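PDB 6P2K: fibronectin type III domain-containing protein from Simiduia agarivorans, which probably hydrolyses xyloglucan-type beta-glucans as a family 74 glycoside hydrolase, its catalytic part built from two seven-bladed beta-propellers. Local coordinates for residues Lys312-Tyr317 / Ser351-Thr356. Residues are numbered along the deposited sequence; the frame is centred on the assembly and turned at random.
Sequences KIWDSY and STTNQT
W314 drives the six-membered end of its indole into the loop after strand 348-351, and this one side chain makes all the close contacts between the two segments. Its CB leaves the strand toward this loop, and CG lies anti to the backbone N (chi1 -158°), which carries the six-membered ring to it. On the indole, CZ3 makes the nearest approach, 3.2 Å from the carbonyl O of T352, which sits oblique to the ring. The same carbon lies 3.8 Å from OG of S351, placed at the ring edge near its plane; that hydroxyl is hydrogen-bonded to the carbonyl O of F335. One atom further, CH2 meets the methyl CG2 of T353 at 3.5 Å, and CZ2 touches this methyl too, at 3.6 Å, the two side chains crossing at about a right angle. Strand 304-314 is an edge strand of a four-stranded antiparallel propeller blade, with I313 and W314 opposite L292 in a classic beta bulge, while S351 closes a strand of the next blade in sequence; the indole therefore bridges neighbouring blades of the N-terminal propeller in the buried interior. W371, from that second blade, stacks on the ring, and W321 meets it edge-to-face. Without the indole, as with an alanine here, W371 would probably lose its stacking partner and a gap open beside the T353 methyl. The turn is internally braced: OG1 of T352 accepts from N of N354 at 2.8 Å, forming an ST turn, and donates to O of T356 at 2.6 Å from above the carbonyl plane. The T353 torsion (chi1 63°) sets CG2 beside the backbone N, where it meets the indole, and OG1 between N and C, where it pairs with OG1 of T356 at 2.7 Å.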
# COMPACT_ATOMS: atom_id res chain seq x y z
N LYS B 312 -48.40 1.33 -3.18
CA LYS B 312 -47.26 1.37 -4.09
C LYS B 312 -46.81 -0.06 -4.36
O LYS B 312 -46.32 -0.75 -3.45
CB LYS B 312 -46.13 2.20 -3.51
CG LYS B 312 -46.25 3.69 -3.81
CD LYS B 312 -44.91 4.39 -3.74
CE LYS B 312 -45.09 5.89 -3.65
NZ LYS B 312 -43.78 6.61 -3.62
N ILE B 313 -47.00 -0.53 -5.59
CA ILE B 313 -46.52 -1.86 -5.97
C ILE B 313 -45.12 -1.82 -6.55
O ILE B 313 -44.53 -2.88 -6.81
CB ILE B 313 -47.50 -2.52 -6.96
CG1 ILE B 313 -47.62 -1.69 -8.24
CG2 ILE B 313 -48.87 -2.69 -6.32
CD1 ILE B 313 -48.25 -2.44 -9.39
N TRP B 314 -44.56 -0.63 -6.75
CA TRP B 314 -43.21 -0.42 -7.23
C TRP B 314 -42.72 0.87 -6.60
O TRP B 314 -43.47 1.85 -6.53
CB TRP B 314 -43.18 -0.33 -8.76
CG TRP B 314 -41.85 -0.64 -9.40
CD1 TRP B 314 -40.76 -1.22 -8.81
CD2 TRP B 314 -41.49 -0.38 -10.76
NE1 TRP B 314 -39.74 -1.33 -9.73
CE2 TRP B 314 -40.16 -0.82 -10.93
CE3 TRP B 314 -42.16 0.19 -11.85
CZ2 TRP B 314 -39.50 -0.72 -12.15
CZ3 TRP B 314 -41.49 0.29 -13.06
CH2 TRP B 314 -40.18 -0.17 -13.19
N ASP B 315 -41.48 0.89 -6.12
CA ASP B 315 -41.03 1.99 -5.28
C ASP B 315 -39.53 2.21 -5.46
O ASP B 315 -38.90 1.61 -6.33
CB ASP B 315 -41.38 1.70 -3.81
CG ASP B 315 -41.66 2.96 -3.02
OD1 ASP B 315 -41.27 4.06 -3.49
OD2 ASP B 315 -42.26 2.86 -1.93
N SER B 316 -38.97 3.08 -4.61
CA SER B 316 -37.55 3.40 -4.63
C SER B 316 -36.72 2.13 -4.61
O SER B 316 -37.10 1.12 -4.02
CB SER B 316 -37.19 4.27 -3.43
OG SER B 316 -38.12 5.32 -3.26
N TYR B 317 -35.56 2.19 -5.27
CA TYR B 317 -34.65 1.06 -5.28
C TYR B 317 -34.22 0.71 -3.87
O TYR B 317 -33.71 1.56 -3.13
CB TYR B 317 -33.43 1.38 -6.15
CG TYR B 317 -32.41 0.27 -6.19
CD1 TYR B 317 -32.66 -0.90 -6.91
CD2 TYR B 317 -31.21 0.38 -5.52
CE1 TYR B 317 -31.72 -1.92 -6.95
CE2 TYR B 317 -30.27 -0.64 -5.55
CZ TYR B 317 -30.53 -1.79 -6.27
OH TYR B 317 -29.60 -2.80 -6.31
N SER B 351 -44.32 -1.98 -17.32
CA SER B 351 -44.10 -0.57 -17.01
C SER B 351 -42.64 -0.22 -17.28
O SER B 351 -41.95 -0.93 -18.02
CB SER B 351 -44.53 -0.27 -15.56
OG SER B 351 -44.41 1.12 -15.28
N THR B 352 -42.16 0.87 -16.68
CA THR B 352 -40.84 1.42 -16.99
C THR B 352 -40.36 2.31 -15.85
O THR B 352 -41.16 2.79 -15.04
CB THR B 352 -40.88 2.23 -18.29
OG1 THR B 352 -39.59 2.79 -18.56
CG2 THR B 352 -41.90 3.36 -18.18
N THR B 353 -39.05 2.52 -15.80
CA THR B 353 -38.50 3.56 -14.93
C THR B 353 -38.29 4.88 -15.66
O THR B 353 -37.95 5.87 -15.01
CB THR B 353 -37.17 3.12 -14.29
OG1 THR B 353 -36.17 2.91 -15.30
CG2 THR B 353 -37.35 1.86 -13.45
N ASN B 354 -38.44 4.87 -17.00
CA ASN B 354 -38.55 6.00 -17.93
C ASN B 354 -37.92 5.62 -19.27
O ASN B 354 -38.57 5.72 -20.31
CB ASN B 354 -37.90 7.29 -17.42
CG ASN B 354 -38.03 8.43 -18.42
OD1 ASN B 354 -37.10 8.75 -19.15
ND2 ASN B 354 -39.21 9.05 -18.46
N GLN B 355 -36.66 5.20 -19.24
CA GLN B 355 -35.93 4.82 -20.45
C GLN B 355 -35.84 3.32 -20.63
O GLN B 355 -35.03 2.84 -21.44
CB GLN B 355 -34.52 5.41 -20.43
CG GLN B 355 -34.43 6.88 -20.02
CD GLN B 355 -33.01 7.42 -20.13
OE1 GLN B 355 -32.77 8.43 -20.79
NE2 GLN B 355 -32.06 6.73 -19.50
N THR B 356 -36.65 2.55 -19.91
CA THR B 356 -36.43 1.12 -19.76
C THR B 356 -37.74 0.36 -19.99
O THR B 356 -38.78 0.95 -20.28
CB THR B 356 -35.86 0.81 -18.37
OG1 THR B 356 -36.75 1.32 -17.36
CG2 THR B 356 -34.50 1.47 -18.20